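Long-range contacts in pyruvate formate-lyase 2 (Archaeoglobus fulgidus, PDB 2F3O), which is of uncertain function but belongs to the glycyl radical enzymes related to pyruvate formate-lyase and probably acts as a lyase: residues I54-L59 with L69-P73; Y209-Y213 with L259-A263. One frame throughout, in Å; residues are numbered along the deposited sequence.

Both contacts lie in the pyruvate formate lyase-like part of the chain and follow one another in series. Beyond helix 39-53 the chain runs through 54-59, turns back over nine residues without helix or strand, and contact 1 closes that loop against 69-73 just before strand 74-75. Much later, contact 2 joins helix 190-221 to helix 250-267, closing a mostly helical excursion that includes helix 227-241. The contact centres are 12 Å apart, and Ile54, Ile56 and Gln57 bridge them: Ile54 O probably accepts a hydrogen bond from Arg212 NH2 (2.8 Å), while Ile56 packs on Tyr213. The loop after helix 39-53 is thus tied to helix 190-221.

Contact 1 of 2, residues I54-L59 with L69-P73; sequences IPIQIL and LPNPP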
ATOM      1  N   ILE A  54     -43.973   2.793  -5.339  1.00 53.91           N
ATOM      2  CA  ILE A  54     -44.666   2.045  -4.284  1.00 53.86           C
ATOM      3  C   ILE A  54     -45.890   2.846  -3.821  1.00 54.36           C
ATOM      4  O   ILE A  54     -45.810   4.066  -3.681  1.00 54.33           O
ATOM      5  CB  ILE A  54     -43.698   1.684  -3.099  1.00 53.63           C
ATOM      6  CG1 ILE A  54     -44.320   0.657  -2.156  1.00 53.45           C
ATOM      7  CG2 ILE A  54     -43.200   2.931  -2.338  1.00 52.67           C
ATOM      8  CD1 ILE A  54     -43.319  -0.114  -1.346  1.00 52.58           C
ATOM      9  N   PRO A  55     -47.053   2.185  -3.688  1.00 54.81           N
ATOM     10  CA  PRO A  55     -48.196   2.867  -3.063  1.00 55.29           C
ATOM     11  C   PRO A  55     -47.865   3.383  -1.670  1.00 55.78           C
ATOM     12  O   PRO A  55     -47.295   2.663  -0.856  1.00 56.18           O
ATOM     13  CB  PRO A  55     -49.275   1.783  -3.005  1.00 54.95           C
ATOM     14  CG  PRO A  55     -48.912   0.825  -4.079  1.00 54.88           C
ATOM     15  CD  PRO A  55     -47.407   0.842  -4.176  1.00 54.99           C
ATOM     16  N   ILE A  56     -48.170   4.651  -1.429  1.00 56.46           N
ATOM     17  CA  ILE A  56     -47.881   5.279  -0.147  1.00 57.02           C
ATOM     18  C   ILE A  56     -49.178   5.714   0.534  1.00 57.76           C
ATOM     19  O   ILE A  56     -50.184   5.961  -0.134  1.00 58.08           O
ATOM     20  CB  ILE A  56     -46.907   6.490  -0.300  1.00 56.98           C
ATOM     21  CG1 ILE A  56     -47.491   7.605  -1.166  1.00 56.57           C
ATOM     22  CG2 ILE A  56     -45.583   6.058  -0.893  1.00 57.01           C
ATOM     23  CD1 ILE A  56     -46.716   8.898  -1.061  1.00 56.44           C
ATOM     24  N   GLN A  57     -49.171   5.786   1.860  1.00 58.49           N
ATOM     25  CA  GLN A  57     -50.336   6.290   2.588  1.00 59.19           C
ATOM     26  C   GLN A  57     -49.973   6.889   3.937  1.00 59.56           C
ATOM     27  O   GLN A  57     -49.098   6.389   4.644  1.00 59.83           O
ATOM     28  CB  GLN A  57     -51.410   5.214   2.759  1.00 59.13           C
ATOM     29  CG  GLN A  57     -50.858   3.890   3.169  1.00 59.75           C
ATOM     30  CD  GLN A  57     -51.927   2.848   3.307  1.00 60.45           C
ATOM     31  OE1 GLN A  57     -51.792   1.748   2.771  1.00 61.09           O
ATOM     32  NE2 GLN A  57     -53.007   3.181   4.020  1.00 59.36           N
ATOM     33  N   ILE A  58     -50.644   7.984   4.267  1.00 59.95           N
ATOM     34  CA  ILE A  58     -50.529   8.610   5.568  1.00 60.14           C
ATOM     35  C   ILE A  58     -51.665   8.007   6.382  1.00 60.45           C
ATOM     36  O   ILE A  58     -52.736   7.784   5.843  1.00 60.57           O
ATOM     37  CB  ILE A  58     -50.649  10.130   5.403  1.00 60.09           C
ATOM     38  CG1 ILE A  58     -49.472  10.630   4.559  1.00 59.96           C
ATOM     39  CG2 ILE A  58     -50.746  10.852   6.746  1.00 60.01           C
ATOM     40  CD1 ILE A  58     -49.374  12.125   4.446  1.00 60.01           C
ATOM     41  N   LEU A  59     -51.433   7.680   7.648  1.00 61.02           N
ATOM     42  CA  LEU A  59     -52.446   6.938   8.410  1.00 61.71           C
ATOM     43  C   LEU A  59     -53.187   7.797   9.433  1.00 62.48           C
ATOM     44  O   LEU A  59     -52.893   8.989   9.587  1.00 62.43           O
ATOM     45  CB  LEU A  59     -51.836   5.723   9.110  1.00 61.31           C
ATOM     46  CG  LEU A  59     -51.059   4.719   8.274  1.00 60.70           C
ATOM     47  CD1 LEU A  59     -50.819   3.481   9.095  1.00 60.19           C
ATOM     48  CD2 LEU A  59     -51.802   4.371   6.996  1.00 60.66           C
ATOM     49  N   LEU A  69     -44.501  -0.843   4.009  1.00 54.62           N
ATOM     50  CA  LEU A  69     -45.075  -1.498   2.849  1.00 54.54           C
ATOM     51  C   LEU A  69     -46.471  -0.884   2.724  1.00 55.14           C
ATOM     52  O   LEU A  69     -46.978  -0.347   3.723  1.00 55.38           O
ATOM     53  CB  LEU A  69     -45.146  -2.997   3.091  1.00 54.10           C
ATOM     54  CG  LEU A  69     -45.699  -3.375   4.456  1.00 53.73           C
ATOM     55  CD1 LEU A  69     -46.981  -4.153   4.308  1.00 53.36           C
ATOM     56  CD2 LEU A  69     -44.689  -4.137   5.261  1.00 53.40           C
ATOM     57  N   PRO A  70     -47.086  -0.914   1.507  1.00 55.35           N
ATOM     58  CA  PRO A  70     -48.460  -0.419   1.382  1.00 55.14           C
ATOM     59  C   PRO A  70     -49.364  -1.338   2.156  1.00 55.18           C
ATOM     60  O   PRO A  70     -49.115  -2.531   2.189  1.00 54.81           O
ATOM     61  CB  PRO A  70     -48.770  -0.571  -0.105  1.00 55.21           C
ATOM     62  CG  PRO A  70     -47.484  -0.764  -0.779  1.00 55.17           C
ATOM     63  CD  PRO A  70     -46.560  -1.381   0.211  1.00 55.42           C
ATOM     64  N   ASN A  71     -50.394  -0.767   2.766  1.00 55.66           N
ATOM     65  CA  ASN A  71     -51.298  -1.475   3.682  1.00 56.27           C
ATOM     66  C   ASN A  71     -50.627  -2.423   4.702  1.00 56.01           C
ATOM     67  O   ASN A  71     -50.547  -3.643   4.480  1.00 55.88           O
ATOM     68  CB  ASN A  71     -52.423  -2.175   2.915  1.00 56.68           C
ATOM     69  CG  ASN A  71     -53.507  -2.708   3.843  1.00 58.72           C
ATOM     70  OD1 ASN A  71     -53.889  -3.883   3.761  1.00 61.09           O
ATOM     71  ND2 ASN A  71     -53.989  -1.852   4.756  1.00 59.32           N
ATOM     72  N   PRO A  72     -50.159  -1.851   5.825  1.00 55.65           N
ATOM     73  CA  PRO A  72     -49.319  -2.396   6.893  1.00 55.50           C
ATOM     74  C   PRO A  72     -49.932  -3.565   7.699  1.00 55.25           C
ATOM     75  O   PRO A  72     -51.023  -4.009   7.379  1.00 55.60           O
ATOM     76  CB  PRO A  72     -48.998  -1.161   7.735  1.00 55.59           C
ATOM     77  CG  PRO A  72     -49.282  -0.009   6.841  1.00 56.06           C
ATOM     78  CD  PRO A  72     -50.480  -0.447   6.094  1.00 55.80           C
ATOM     79  N   PRO A  73     -49.333  -3.951   8.839  1.00 54.78           N
ATOM     80  CA  PRO A  73     -48.632  -5.189   9.074  1.00 53.93           C
ATOM     81  C   PRO A  73     -48.395  -6.046   7.848  1.00 53.00           C
ATOM     82  O   PRO A  73     -49.337  -6.499   7.199  1.00 52.86           O
ATOM     83  CB  PRO A  73     -49.514  -5.874  10.124  1.00 53.94           C
ATOM     84  CG  PRO A  73     -50.048  -4.689  10.952  1.00 54.86           C
ATOM     85  CD  PRO A  73     -49.710  -3.396  10.148  1.00 55.33           C
TER
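Gln57 reaches Asn71 through a first torsion that sets CG between its backbone N and carbonyl carbon (chi1 44°), beyond which the chain runs extended and carries the amide across to the facing loop. In Ile54 it is CG1 that stands anti to the backbone N (chi1 -167°), which brings this branch and CD1 against the Pro70 ring. The one hydrogen bond between the segments runs from Asn71 N to Gln57 OE1, 2.9 Å long and moderately bent at the hydrogen. The donor lies 31° out of the carbonyl plane. Among residues 70-73 Asn71 alone is not a proline, so its N-H is the only backbone donor there, and Gln57 takes it up.

Around this bond the contact is apolar. Pro70 is central: Ile54 CG1 lies 3.7 Å from its CG, the two side chains crossing nearly at right angles, and Ile54 CD1 meets its CD. Pro55 comes at a slant, its ring CD 3.8 Å from Pro70 CG. Farther along, Leu59 CD1 rests more loosely on Pro72 CG at 4.4 Å. Were Gln57 cut back to an alanine, the Asn71 N-H would probably lose this acceptor, leaving only prolines and aliphatic side chains to join the two arms of the loop.

The result is a proline-rich irregular loop with its two arms pinned together between helix 39-53 and strand 74-75. Arg18 bonds the carbonyl oxygens of Pro70 and Asn71, and helix 22-34 touches both Pro55 and Pro70 through Glu22. Behind the other arm stand helix 190-221, against Ile56 and Ile58, and helix 227-241, against Ile58.

Contact 2 of 2, residues Y209-Y213 with L259-A263; sequences YGLRY and LVQSA
The ring of Tyr209 has Ser262 OG at its edge, in the ring plane, while Leu259 CD2 and Ala263 CB approach it obliquely. Tyr209 itself stands at the edge of the Tyr213 ring, its CZ in that ring's plane and 3.8 Å from Tyr213 CE1. Leu259 CD2 also reaches the second ring obliquely, so one methyl touches both tyrosines: 3.7 Å to Tyr209 CE2 and 4.0 Å to Tyr213 CD1. The other methyl, CD1, lies 3.9 Å from Gly210 CA, packed against the backbone of the facing helix.

With CG anti to the backbone N (chi1 179°), Tyr209 sets its ring across the gap between the helices, and its OH meets Ser262. Tyr209 OH donates to Ser262 OG at 2.8 Å, and Ser262 OG donates in turn to Leu259 O, 3.0 Å away and one turn earlier in the same helix. The serine hydroxyl is therefore both acceptor and donor, and the hydroxyl of the buried tyrosine is linked through the serine to a main-chain carbonyl. That carbonyl also receives the helical bond from Ala263 N. The chain of hydrogen bonds fixes the rotation of Ser262 and holds one end of the tyrosine ring, while Leu259 and Ala263 pack along its carbon atoms.

All six touching residues are buried. The two helices meet steeply, with 113° between their directions and 11.3 Å between their axes at this point, a separation spanned by the large side chains. Tyr213 OH bonds Thr67 OG1 in the loop after helix 39-53. Helix 39-53 itself sets Leu51 against Tyr209 and Ala263, and helix 227-241 lies beside Leu259 through Cys239.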
ATOM      1  N   TYR A 209     -38.767  10.711  -2.838  1.00 49.19           N
ATOM      2  CA  TYR A 209     -39.610   9.875  -1.966  1.00 49.27           C
ATOM      3  C   TYR A 209     -40.221  10.701  -0.843  1.00 49.70           C
ATOM      4  O   TYR A 209     -41.368  10.487  -0.449  1.00 49.51           O
ATOM      5  CB  TYR A 209     -38.785   8.719  -1.391  1.00 49.10           C
ATOM      6  CG  TYR A 209     -39.485   7.756  -0.434  1.00 48.22           C
ATOM      7  CD1 TYR A 209     -40.453   6.862  -0.887  1.00 47.88           C
ATOM      8  CD2 TYR A 209     -39.129   7.701   0.909  1.00 47.02           C
ATOM      9  CE1 TYR A 209     -41.063   5.949  -0.023  1.00 47.79           C
ATOM     10  CE2 TYR A 209     -39.738   6.795   1.784  1.00 48.07           C
ATOM     11  CZ  TYR A 209     -40.703   5.921   1.312  1.00 48.42           C
ATOM     12  OH  TYR A 209     -41.318   5.034   2.176  1.00 48.07           O
ATOM     13  N   GLY A 210     -39.445  11.648  -0.333  1.00 50.13           N
ATOM     14  CA  GLY A 210     -39.963  12.594   0.628  1.00 51.06           C
ATOM     15  C   GLY A 210     -40.997  13.476  -0.041  1.00 51.90           C
ATOM     16  O   GLY A 210     -42.062  13.710   0.524  1.00 52.05           O
ATOM     17  N   LEU A 211     -40.688  13.932  -1.257  1.00 52.60           N
ATOM     18  CA  LEU A 211     -41.588  14.770  -2.055  1.00 53.48           C
ATOM     19  C   LEU A 211     -42.949  14.139  -2.366  1.00 53.90           C
ATOM     20  O   LEU A 211     -43.944  14.853  -2.444  1.00 54.07           O
ATOM     21  CB  LEU A 211     -40.920  15.185  -3.363  1.00 53.69           C
ATOM     22  CG  LEU A 211     -40.258  16.564  -3.382  1.00 55.05           C
ATOM     23  CD1 LEU A 211     -39.302  16.734  -4.589  1.00 56.29           C
ATOM     24  CD2 LEU A 211     -41.336  17.641  -3.377  1.00 55.95           C
ATOM     25  N   ARG A 212     -42.989  12.815  -2.536  1.00 54.11           N
ATOM     26  CA  ARG A 212     -44.246  12.103  -2.769  1.00 54.09           C
ATOM     27  C   ARG A 212     -45.129  12.154  -1.543  1.00 54.66           C
ATOM     28  O   ARG A 212     -46.344  12.273  -1.664  1.00 54.91           O
ATOM     29  CB  ARG A 212     -44.015  10.631  -3.118  1.00 53.78           C
ATOM     30  CG  ARG A 212     -43.392  10.361  -4.468  1.00 52.68           C
ATOM     31  CD  ARG A 212     -43.362   8.873  -4.730  1.00 50.98           C
ATOM     32  NE  ARG A 212     -44.711   8.331  -4.734  1.00 49.91           N
ATOM     33  CZ  ARG A 212     -45.009   7.040  -4.680  1.00 49.39           C
ATOM     34  NH1 ARG A 212     -44.051   6.137  -4.599  1.00 49.59           N
ATOM     35  NH2 ARG A 212     -46.278   6.656  -4.690  1.00 49.80           N
ATOM     36  N   TYR A 213     -44.527  12.054  -0.358  1.00 55.19           N
ATOM     37  CA  TYR A 213     -45.323  12.102   0.873  1.00 55.81           C
ATOM     38  C   TYR A 213     -45.781  13.516   1.190  1.00 56.30           C
ATOM     39  O   TYR A 213     -46.763  13.700   1.901  1.00 56.27           O
ATOM     40  CB  TYR A 213     -44.582  11.512   2.078  1.00 55.48           C
ATOM     41  CG  TYR A 213     -44.791  10.031   2.257  1.00 54.98           C
ATOM     42  CD1 TYR A 213     -43.806   9.132   1.873  1.00 55.11           C
ATOM     43  CD2 TYR A 213     -45.968   9.523   2.802  1.00 53.73           C
ATOM     44  CE1 TYR A 213     -43.979   7.768   2.031  1.00 55.36           C
ATOM     45  CE2 TYR A 213     -46.154   8.152   2.959  1.00 53.44           C
ATOM     46  CZ  TYR A 213     -45.152   7.285   2.567  1.00 54.60           C
ATOM     47  OH  TYR A 213     -45.276   5.922   2.698  1.00 55.14           O
ATOM     48  N   LEU A 259     -38.044   8.633   7.257  1.00 41.69           N
ATOM     49  CA  LEU A 259     -38.111   8.464   5.816  1.00 41.90           C
ATOM     50  C   LEU A 259     -36.976   7.580   5.319  1.00 41.91           C
ATOM     51  O   LEU A 259     -37.246   6.578   4.640  1.00 42.00           O
ATOM     52  CB  LEU A 259     -38.157   9.788   5.060  1.00 42.19           C
ATOM     53  CG  LEU A 259     -39.575  10.378   4.956  1.00 43.52           C
ATOM     54  CD1 LEU A 259     -39.565  11.834   4.447  1.00 44.32           C
ATOM     55  CD2 LEU A 259     -40.569   9.522   4.155  1.00 42.72           C
ATOM     56  N   VAL A 260     -35.730   7.897   5.692  1.00 41.49           N
ATOM     57  CA  VAL A 260     -34.605   7.059   5.255  1.00 41.14           C
ATOM     58  C   VAL A 260     -34.664   5.655   5.873  1.00 41.07           C
ATOM     59  O   VAL A 260     -34.361   4.665   5.212  1.00 40.81           O
ATOM     60  CB  VAL A 260     -33.210   7.770   5.349  1.00 40.99           C
ATOM     61  CG1 VAL A 260     -33.313   9.048   6.077  1.00 42.02           C
ATOM     62  CG2 VAL A 260     -32.128   6.872   5.948  1.00 40.56           C
ATOM     63  N   GLN A 261     -35.155   5.569   7.101  1.00 40.91           N
ATOM     64  CA  GLN A 261     -35.384   4.285   7.717  1.00 40.61           C
ATOM     65  C   GLN A 261     -36.347   3.402   6.899  1.00 40.81           C
ATOM     66  O   GLN A 261     -36.041   2.234   6.644  1.00 41.14           O
ATOM     67  CB  GLN A 261     -35.864   4.480   9.146  1.00 40.24           C
ATOM     68  CG  GLN A 261     -36.075   3.216   9.893  1.00 39.84           C
ATOM     69  CD  GLN A 261     -34.818   2.630  10.456  1.00 38.66           C
ATOM     70  OE1 GLN A 261     -33.722   3.182  10.322  1.00 37.25           O
ATOM     71  NE2 GLN A 261     -34.971   1.490  11.110  1.00 38.92           N
ATOM     72  N   SER A 262     -37.467   3.963   6.445  1.00 40.62           N
ATOM     73  CA  SER A 262     -38.410   3.200   5.606  1.00 40.72           C
ATOM     74  C   SER A 262     -37.836   2.925   4.215  1.00 40.35           C
ATOM     75  O   SER A 262     -38.131   1.898   3.602  1.00 40.01           O
ATOM     76  CB  SER A 262     -39.771   3.918   5.485  1.00 41.03           C
ATOM     77  OG  SER A 262     -39.741   4.989   4.542  1.00 42.21           O
ATOM     78  N   ALA A 263     -37.022   3.860   3.733  1.00 39.89           N
ATOM     79  CA  ALA A 263     -36.385   3.736   2.442  1.00 39.53           C
ATOM     80  C   ALA A 263     -35.413   2.573   2.466  1.00 39.23           C
ATOM     81  O   ALA A 263     -35.431   1.734   1.567  1.00 38.95           O
ATOM     82  CB  ALA A 263     -35.669   5.033   2.066  1.00 39.39           C
TER